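Local atomic coordinates of DNA gyrase, B subunit, truncated (Myxococcus xanthus, PDB entry 3CWV), a protein that probably takes part in the ATP-dependent breakage, passage and rejoining of double-stranded DNA, as a type II topoisomerase of the GyrB family. Residues 26-32 with 163-169; 111-117 with 152-158; 249-253 with 297-301. All blocks are in the same frame, centred on the assembly; numbering follows the deposited sequence.

Contact 1 of 3, residues 26-32 with 163-169; sequences VGEYGLH and IFEVLAF
Val26 and Glu165 make the one direct hydrogen bond between 26-32 and 163-169. Glu165 N donates to Val26 O at 2.9 Å. The same oxygen also receives a weaker CA-H...O contact from Phe164. A second polar link runs through water 1, which donates to Glu28 OE2 and to Ala168 O. The other oxygen of that carboxylate, OE1, forms a salt bridge with Arg173, so both carboxylate oxygens have a partner.

Apolar contacts fill the rest. Val26 CG1 meets Ile163 CG2 at 3.9 Å, the two side chains crossing at about a right angle. Val166 CG2 presses on the first turn of the helix, 3.4 Å from Glu28 N. Phe164 reaches that turn too, with CE1 3.8 Å from Leu31 N. Leu31 has CG anti to the backbone N (chi1 179°), which carries its branch across to Phe169. There Leu31 CG lies 3.6 Å from Phe169 CE1. Leu31 CD2 also touches Val166 O, a buried carbonyl oxygen with no polar partner in the model.

Aromatic contacts gather on Phe169. Leu31 CD2 sits over its face in a CH-pi contact, 4.2 Å from the ring centroid. Phe169 in turn points an edge at the face of His32, a T-shaped pair with centroids 5.5 Å apart and planes at 87°. Leu174 of helix 171-184 touches both rings.

Gly27 is the N-cap of helix 28-47, and Asp25 OD1 accepts from Gly27 N and Gly30 N beside it. The loop thus wraps the start of a long helix. Its place in the chain is consistent with that of the N-box helix in GHKL ATPase relatives such as GyrB.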
# COMPACT_ATOMS: atom_id res chain seq x y z
N VAL A 26 -13.79 13.62 -10.39
CA VAL A 26 -12.93 14.05 -11.50
C VAL A 26 -12.15 15.34 -11.22
O VAL A 26 -11.74 16.05 -12.16
CB VAL A 26 -13.69 14.12 -12.87
CG1 VAL A 26 -14.23 12.74 -13.27
CG2 VAL A 26 -14.81 15.19 -12.86
N GLY A 27 -11.92 15.61 -9.94
CA GLY A 27 -11.02 16.67 -9.50
C GLY A 27 -9.67 16.12 -9.07
O GLY A 27 -9.22 15.06 -9.55
N GLU A 28 -9.03 16.82 -8.15
CA GLU A 28 -7.67 16.45 -7.72
C GLU A 28 -7.57 15.08 -6.99
O GLU A 28 -6.57 14.36 -7.14
CB GLU A 28 -7.03 17.61 -6.93
CG GLU A 28 -7.08 17.49 -5.45
CD GLU A 28 -5.75 17.88 -4.84
OE1 GLU A 28 -5.68 18.03 -3.60
OE2 GLU A 28 -4.76 18.04 -5.61
N TYR A 29 -8.59 14.70 -6.23
CA TYR A 29 -8.61 13.38 -5.58
C TYR A 29 -8.61 12.23 -6.61
O TYR A 29 -7.80 11.30 -6.52
CB TYR A 29 -9.84 13.30 -4.65
CG TYR A 29 -10.18 11.95 -4.01
CD1 TYR A 29 -9.82 11.68 -2.68
CD2 TYR A 29 -10.94 10.99 -4.71
CE1 TYR A 29 -10.17 10.46 -2.07
CE2 TYR A 29 -11.29 9.79 -4.11
CZ TYR A 29 -10.91 9.53 -2.80
OH TYR A 29 -11.25 8.32 -2.22
N GLY A 30 -9.54 12.28 -7.58
CA GLY A 30 -9.65 11.22 -8.56
C GLY A 30 -8.44 11.14 -9.45
O GLY A 30 -7.99 10.04 -9.82
N LEU A 31 -7.90 12.31 -9.80
CA LEU A 31 -6.67 12.38 -10.58
C LEU A 31 -5.55 11.62 -9.90
O LEU A 31 -4.86 10.84 -10.54
CB LEU A 31 -6.20 13.83 -10.75
CG LEU A 31 -4.89 13.99 -11.53
CD1 LEU A 31 -5.11 13.69 -13.03
CD2 LEU A 31 -4.26 15.40 -11.31
N HIS A 32 -5.36 11.86 -8.59
CA HIS A 32 -4.30 11.17 -7.86
C HIS A 32 -4.60 9.68 -7.69
O HIS A 32 -3.70 8.84 -7.71
CB HIS A 32 -4.05 11.84 -6.52
CG HIS A 32 -3.39 13.18 -6.68
ND1 HIS A 32 -2.02 13.34 -6.67
CD2 HIS A 32 -3.91 14.38 -6.99
CE1 HIS A 32 -1.73 14.61 -6.91
NE2 HIS A 32 -2.86 15.27 -7.10
N ILE A 163 -11.69 14.81 -19.33
CA ILE A 163 -12.42 14.21 -18.22
C ILE A 163 -12.09 14.93 -16.93
O ILE A 163 -12.97 15.29 -16.15
CB ILE A 163 -12.11 12.69 -18.08
CG1 ILE A 163 -12.61 11.92 -19.32
CG2 ILE A 163 -12.69 12.11 -16.75
CD1 ILE A 163 -12.37 10.39 -19.28
N PHE A 164 -10.80 15.10 -16.66
CA PHE A 164 -10.38 15.64 -15.38
C PHE A 164 -10.28 17.15 -15.35
O PHE A 164 -9.88 17.76 -16.33
CB PHE A 164 -9.06 15.02 -14.93
CG PHE A 164 -9.21 13.58 -14.58
CD1 PHE A 164 -9.68 13.22 -13.31
CD2 PHE A 164 -8.99 12.60 -15.55
CE1 PHE A 164 -9.90 11.87 -13.01
CE2 PHE A 164 -9.20 11.25 -15.25
CZ PHE A 164 -9.64 10.90 -13.97
N GLU A 165 -10.66 17.71 -14.21
CA GLU A 165 -10.77 19.16 -14.01
C GLU A 165 -9.42 19.78 -13.71
O GLU A 165 -9.21 20.95 -13.99
CB GLU A 165 -11.72 19.43 -12.84
CG GLU A 165 -12.10 20.88 -12.63
CD GLU A 165 -12.63 21.17 -11.22
OE1 GLU A 165 -12.01 20.73 -10.21
OE2 GLU A 165 -13.67 21.86 -11.12
N VAL A 166 -8.52 19.00 -13.11
CA VAL A 166 -7.16 19.47 -12.85
C VAL A 166 -6.23 18.36 -13.32
O VAL A 166 -6.61 17.18 -13.29
CB VAL A 166 -6.92 19.79 -11.34
CG1 VAL A 166 -7.64 21.08 -10.91
CG2 VAL A 166 -7.38 18.64 -10.48
N LEU A 167 -5.05 18.73 -13.77
CA LEU A 167 -4.14 17.76 -14.37
C LEU A 167 -2.77 17.73 -13.70
O LEU A 167 -1.93 16.91 -14.04
CB LEU A 167 -4.00 18.01 -15.88
CG LEU A 167 -5.27 17.99 -16.72
CD1 LEU A 167 -4.98 18.46 -18.15
CD2 LEU A 167 -5.96 16.58 -16.70
N ALA A 168 -2.55 18.61 -12.73
CA ALA A 168 -1.25 18.68 -12.10
C ALA A 168 -1.13 17.73 -10.90
O ALA A 168 -1.94 17.75 -10.01
CB ALA A 168 -0.93 20.14 -11.71
N PHE A 169 -0.12 16.86 -10.91
CA PHE A 169 0.11 15.99 -9.75
C PHE A 169 0.91 16.68 -8.66
O PHE A 169 1.85 17.40 -8.95
CB PHE A 169 0.84 14.72 -10.19
CG PHE A 169 0.01 13.83 -11.04
CD1 PHE A 169 -1.02 13.07 -10.47
CD2 PHE A 169 0.22 13.77 -12.41
CE1 PHE A 169 -1.80 12.24 -11.27
CE2 PHE A 169 -0.57 12.95 -13.21
CZ PHE A 169 -1.58 12.19 -12.63
O HOH W 1 -3.67 18.60 -7.99

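Contact 2 of 3, residues 111-117 with 152-158; sequences RYQVDIW and GVRVHFV
Arg111 lies over Val158 at one end of the antiparallel pair 111-117 and 152-158. From CB, its chain starts on the sheet face it shares with Gln113, Asp115, Trp117, Arg154, His156 and Val158. CG stands between the backbone N and the carbonyl carbon (chi1 53°), which turns the chain across to the other strand. Arg111 CG then meets Val158 CG2 at 3.8 Å. The chain runs on extended, and Arg111 NE stays 3.9 Å from Val158 CG2. At the tip that methyl lies over the centre of one guanidinium face, and CZ is nearest to it. Arg111 NH1 reaches Val158 CG1 at 3.8 Å, and NH2 also lies nearest CG1. The flat, charged end therefore rests on a valine rather than on an acid of this strand pair.

At the other end, Trp117 turns its ring edge to Arg154, with CZ3 3.8 Å from Arg154 CB. In the middle of the same face, Gln113 NE2 donates to Asp115 OD2 at 2.9 Å, almost straight (176°), on the syn lone pair and in the amide plane. Water 2 sits by the same oxygen and accepts from Arg154 NH2. Asp115 OD1 pairs with Arg124 in a salt bridge.

Two backbone bonds join each of Gln113-His156, Asp115-Arg154 and Trp117-Gly152. On the other face the side chains of Val114 and Val155 lie side by side, with Val114 CG2 4.2 Å from Val155 CG2. Helix 75-82 covers Tyr112, Val114 and Ile116 there. One helix-covered face on a mixed, eight-stranded sheet is the layout of the GHKL ATPase domain.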
# COMPACT_ATOMS: atom_id res chain seq x y z
N ARG A 111 -4.37 8.70 -23.61
CA ARG A 111 -3.43 7.80 -24.29
C ARG A 111 -2.61 7.06 -23.28
O ARG A 111 -2.35 7.58 -22.20
CB ARG A 111 -2.47 8.59 -25.20
CG ARG A 111 -1.73 9.74 -24.55
CD ARG A 111 -1.18 10.67 -25.66
NE ARG A 111 -0.47 11.84 -25.15
CZ ARG A 111 -1.05 12.93 -24.65
NH1 ARG A 111 -2.37 12.99 -24.52
NH2 ARG A 111 -0.30 13.95 -24.26
N TYR A 112 -2.16 5.86 -23.66
CA TYR A 112 -1.23 5.14 -22.85
C TYR A 112 -0.28 4.28 -23.67
O TYR A 112 -0.49 4.07 -24.87
CB TYR A 112 -1.94 4.27 -21.80
CG TYR A 112 -2.80 3.11 -22.25
CD1 TYR A 112 -4.19 3.16 -22.08
CD2 TYR A 112 -2.25 1.93 -22.78
CE1 TYR A 112 -4.99 2.08 -22.42
CE2 TYR A 112 -3.06 0.84 -23.11
CZ TYR A 112 -4.43 0.94 -22.93
OH TYR A 112 -5.24 -0.12 -23.23
N GLN A 113 0.74 3.79 -23.00
CA GLN A 113 1.68 2.85 -23.61
C GLN A 113 2.08 1.84 -22.57
O GLN A 113 2.52 2.22 -21.48
CB GLN A 113 2.91 3.58 -24.14
CG GLN A 113 3.98 2.63 -24.67
CD GLN A 113 5.14 3.39 -25.31
OE1 GLN A 113 4.92 4.33 -26.08
NE2 GLN A 113 6.38 2.99 -25.00
N VAL A 114 1.92 0.56 -22.88
CA VAL A 114 2.33 -0.46 -21.94
C VAL A 114 3.47 -1.27 -22.60
O VAL A 114 3.32 -1.72 -23.72
CB VAL A 114 1.13 -1.39 -21.62
CG1 VAL A 114 1.55 -2.59 -20.78
CG2 VAL A 114 0.03 -0.60 -20.87
N ASP A 115 4.55 -1.49 -21.87
CA ASP A 115 5.67 -2.31 -22.37
C ASP A 115 5.85 -3.50 -21.46
O ASP A 115 5.77 -3.37 -20.24
CB ASP A 115 6.96 -1.50 -22.40
CG ASP A 115 6.94 -0.41 -23.46
OD1 ASP A 115 7.27 -0.73 -24.62
OD2 ASP A 115 6.67 0.78 -23.13
N ILE A 116 6.07 -4.67 -22.05
CA ILE A 116 6.25 -5.88 -21.25
C ILE A 116 7.55 -6.50 -21.76
O ILE A 116 7.71 -6.68 -22.97
CB ILE A 116 5.08 -6.91 -21.41
CG1 ILE A 116 3.69 -6.28 -21.21
CG2 ILE A 116 5.26 -8.09 -20.45
CD1 ILE A 116 2.97 -5.98 -22.54
N TRP A 117 8.48 -6.79 -20.85
CA TRP A 117 9.76 -7.42 -21.21
C TRP A 117 9.68 -8.83 -20.64
O TRP A 117 9.29 -9.01 -19.49
CB TRP A 117 10.95 -6.68 -20.55
CG TRP A 117 11.31 -5.32 -21.12
CD1 TRP A 117 12.27 -5.03 -22.03
CD2 TRP A 117 10.71 -4.06 -20.74
NE1 TRP A 117 12.31 -3.67 -22.26
CE2 TRP A 117 11.37 -3.05 -21.48
CE3 TRP A 117 9.68 -3.70 -19.87
CZ2 TRP A 117 11.03 -1.70 -21.37
CZ3 TRP A 117 9.34 -2.35 -19.75
CH2 TRP A 117 10.02 -1.37 -20.49
N GLY A 152 9.55 -7.65 -16.72
CA GLY A 152 9.08 -6.37 -16.17
C GLY A 152 7.96 -5.82 -17.00
O GLY A 152 7.71 -6.27 -18.12
N VAL A 153 7.27 -4.83 -16.44
CA VAL A 153 6.16 -4.21 -17.12
C VAL A 153 6.17 -2.70 -16.78
O VAL A 153 6.40 -2.34 -15.62
CB VAL A 153 4.80 -4.88 -16.77
CG1 VAL A 153 4.68 -5.08 -15.26
CG2 VAL A 153 3.62 -4.09 -17.35
N ARG A 154 6.01 -1.88 -17.80
CA ARG A 154 5.84 -0.43 -17.61
C ARG A 154 4.48 0.02 -18.14
O ARG A 154 4.10 -0.35 -19.24
CB ARG A 154 6.96 0.31 -18.35
CG ARG A 154 6.93 1.85 -18.22
CD ARG A 154 7.99 2.42 -19.21
NE ARG A 154 8.30 3.83 -18.95
CZ ARG A 154 7.90 4.86 -19.71
NH1 ARG A 154 8.27 6.10 -19.38
NH2 ARG A 154 7.16 4.67 -20.80
N VAL A 155 3.78 0.84 -17.37
CA VAL A 155 2.50 1.38 -17.81
C VAL A 155 2.71 2.90 -17.79
O VAL A 155 3.03 3.44 -16.75
CB VAL A 155 1.36 1.03 -16.85
CG1 VAL A 155 0.06 1.74 -17.26
CG2 VAL A 155 1.11 -0.47 -16.85
N HIS A 156 2.59 3.54 -18.93
CA HIS A 156 2.79 5.00 -19.02
C HIS A 156 1.46 5.55 -19.51
O HIS A 156 0.95 5.05 -20.48
CB HIS A 156 3.87 5.33 -20.05
CG HIS A 156 3.96 6.79 -20.37
ND1 HIS A 156 3.26 7.38 -21.40
CD2 HIS A 156 4.65 7.79 -19.77
CE1 HIS A 156 3.55 8.67 -21.44
NE2 HIS A 156 4.40 8.94 -20.47
N PHE A 157 0.92 6.58 -18.86
CA PHE A 157 -0.38 7.10 -19.30
C PHE A 157 -0.52 8.59 -19.01
O PHE A 157 0.24 9.16 -18.22
CB PHE A 157 -1.56 6.32 -18.68
CG PHE A 157 -1.78 6.59 -17.21
CD1 PHE A 157 -2.75 7.48 -16.80
CD2 PHE A 157 -0.99 5.97 -16.25
CE1 PHE A 157 -2.95 7.74 -15.42
CE2 PHE A 157 -1.17 6.22 -14.89
CZ PHE A 157 -2.14 7.12 -14.47
N VAL A 158 -1.49 9.18 -19.68
CA VAL A 158 -1.82 10.59 -19.56
C VAL A 158 -3.30 10.71 -19.19
O VAL A 158 -4.17 10.38 -20.00
CB VAL A 158 -1.55 11.34 -20.89
CG1 VAL A 158 -1.84 12.85 -20.73
CG2 VAL A 158 -0.10 11.11 -21.36
O HOH W 2 5.45 2.05 -21.23

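Contact 3 of 3, residues 249-253 with 297-301; sequences EDSTL and AQGLT
Ser251 swings OG nearly opposite its backbone N (chi1 -161°), and this brings the hydroxyl to Ala297 O. Ser251 OG donates to Ala297 O at 2.7 Å, from above the carbonyl plane rather than along a lone pair. Thr252 and Thr301 share one rotamer (chi1 -67° and -61°). Each thus turns CG2 anti to its own backbone N, and the two side chains lie side by side, pointing the same way. Thr252 CG2 and Thr301 CG2 are 4.1 Å apart.

Ala297 O is gripped twice. Leu300 N also donates to Ala297 O, at 2.9 Å, and closes the type II turn from Ala297 to Leu300. The two donors come from opposite faces of the carbonyl plane. Gly299 sits in this turn with a positive phi, and Gly299 CA comes to 3.2 Å from Asp250 O in a CA-H...O contact.

Beyond the turn the chains run as parallel strands. Thr252 N donates to Leu300 O at 2.8 Å. Ser251 CA makes a weaker contact with the same oxygen. On the next step Thr301 CA approaches Thr252 O, and Thr252 has a further backbone bond to Ala302. Strand 237-245 lies on the other side of strand 300-307, where Thr301 bonds to Gln244.

The chain between these adjacent parallel strands includes strand 260-261 and helices 267-284 and 293-296, in the S5-like part of the subunit. Main-chain bonds and one serine hydroxyl carry the link, with Ala297 O holding two donors. The pairing therefore rests on neutral hydrogen bonds rather than on ion pairs.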
# COMPACT_ATOMS: atom_id res chain seq x y z
N GLU A 249 3.15 14.92 23.81
CA GLU A 249 1.72 14.77 24.06
C GLU A 249 0.98 14.11 22.90
O GLU A 249 -0.07 13.49 23.08
CB GLU A 249 1.10 16.14 24.37
CG GLU A 249 -0.10 16.10 25.33
CD GLU A 249 0.27 15.60 26.72
OE1 GLU A 249 -0.64 15.15 27.46
OE2 GLU A 249 1.47 15.65 27.09
N ASP A 250 1.56 14.23 21.70
CA ASP A 250 0.89 13.81 20.48
C ASP A 250 0.84 12.30 20.35
O ASP A 250 1.74 11.60 20.80
CB ASP A 250 1.60 14.42 19.28
CG ASP A 250 1.78 15.92 19.40
OD1 ASP A 250 2.61 16.48 18.65
OD2 ASP A 250 1.10 16.54 20.25
N SER A 251 -0.23 11.81 19.74
CA SER A 251 -0.44 10.38 19.53
C SER A 251 -0.67 10.17 18.04
O SER A 251 -1.34 10.98 17.40
CB SER A 251 -1.66 9.91 20.31
OG SER A 251 -1.66 8.50 20.49
N THR A 252 -0.09 9.11 17.49
CA THR A 252 -0.28 8.77 16.08
C THR A 252 -0.62 7.29 15.96
O THR A 252 0.12 6.44 16.46
CB THR A 252 0.97 9.15 15.24
OG1 THR A 252 1.12 10.57 15.22
CG2 THR A 252 0.86 8.63 13.81
N LEU A 253 -1.74 6.98 15.32
CA LEU A 253 -2.13 5.59 15.08
C LEU A 253 -2.51 5.44 13.60
O LEU A 253 -3.53 5.97 13.17
CB LEU A 253 -3.27 5.17 16.02
CG LEU A 253 -3.75 3.71 16.04
CD1 LEU A 253 -2.62 2.74 15.88
CD2 LEU A 253 -4.50 3.39 17.31
N ALA A 297 -1.68 5.63 25.06
CA ALA A 297 -1.21 6.13 23.76
C ALA A 297 -0.55 7.51 23.76
O ALA A 297 -0.15 8.01 22.70
CB ALA A 297 -2.36 6.11 22.74
N GLN A 298 -0.46 8.16 24.93
CA GLN A 298 0.20 9.46 25.01
C GLN A 298 1.65 9.32 24.58
O GLN A 298 2.36 8.48 25.11
CB GLN A 298 0.10 10.04 26.42
CG GLN A 298 -1.20 10.79 26.65
CD GLN A 298 -1.62 10.83 28.11
OE1 GLN A 298 -0.81 10.58 29.01
NE2 GLN A 298 -2.89 11.13 28.35
N GLY A 299 2.07 10.11 23.60
CA GLY A 299 3.42 10.00 23.05
C GLY A 299 3.69 8.78 22.18
O GLY A 299 4.82 8.58 21.72
N LEU A 300 2.66 7.96 21.94
CA LEU A 300 2.79 6.77 21.09
C LEU A 300 2.60 7.05 19.59
O LEU A 300 1.61 7.66 19.18
CB LEU A 300 1.78 5.68 21.50
CG LEU A 300 1.80 4.37 20.70
CD1 LEU A 300 3.19 3.74 20.68
CD2 LEU A 300 0.78 3.38 21.22
N THR A 301 3.57 6.61 18.79
CA THR A 301 3.39 6.46 17.36
C THR A 301 3.27 4.95 17.13
O THR A 301 4.21 4.20 17.40
CB THR A 301 4.55 7.08 16.55
OG1 THR A 301 4.65 8.49 16.82
CG2 THR A 301 4.36 6.89 15.02

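From the N terminus, the chain first passes 26-32 at the start of helix 28-47. It then forms strands 53-58 and 64-70 and two helices before entering 111-117. Contact 2 closes a loop of 34 residues when 152-158 returns beside that strand, pairing two neighbours of the eight-stranded sheet. Contact 1 closes soon after, so contact 2 is nested inside it. It ties the start of helix 28-47 to the loop between strand 151-159 and helix 171-184. Their nearest atoms are about 5 Å apart. Contact 3 follows in series. It closes a loop of 43 residues when 297-301 returns beside 249-253, in the five-stranded sheet. Contacts 2 and 3 lie on opposite sides of the chain's centre.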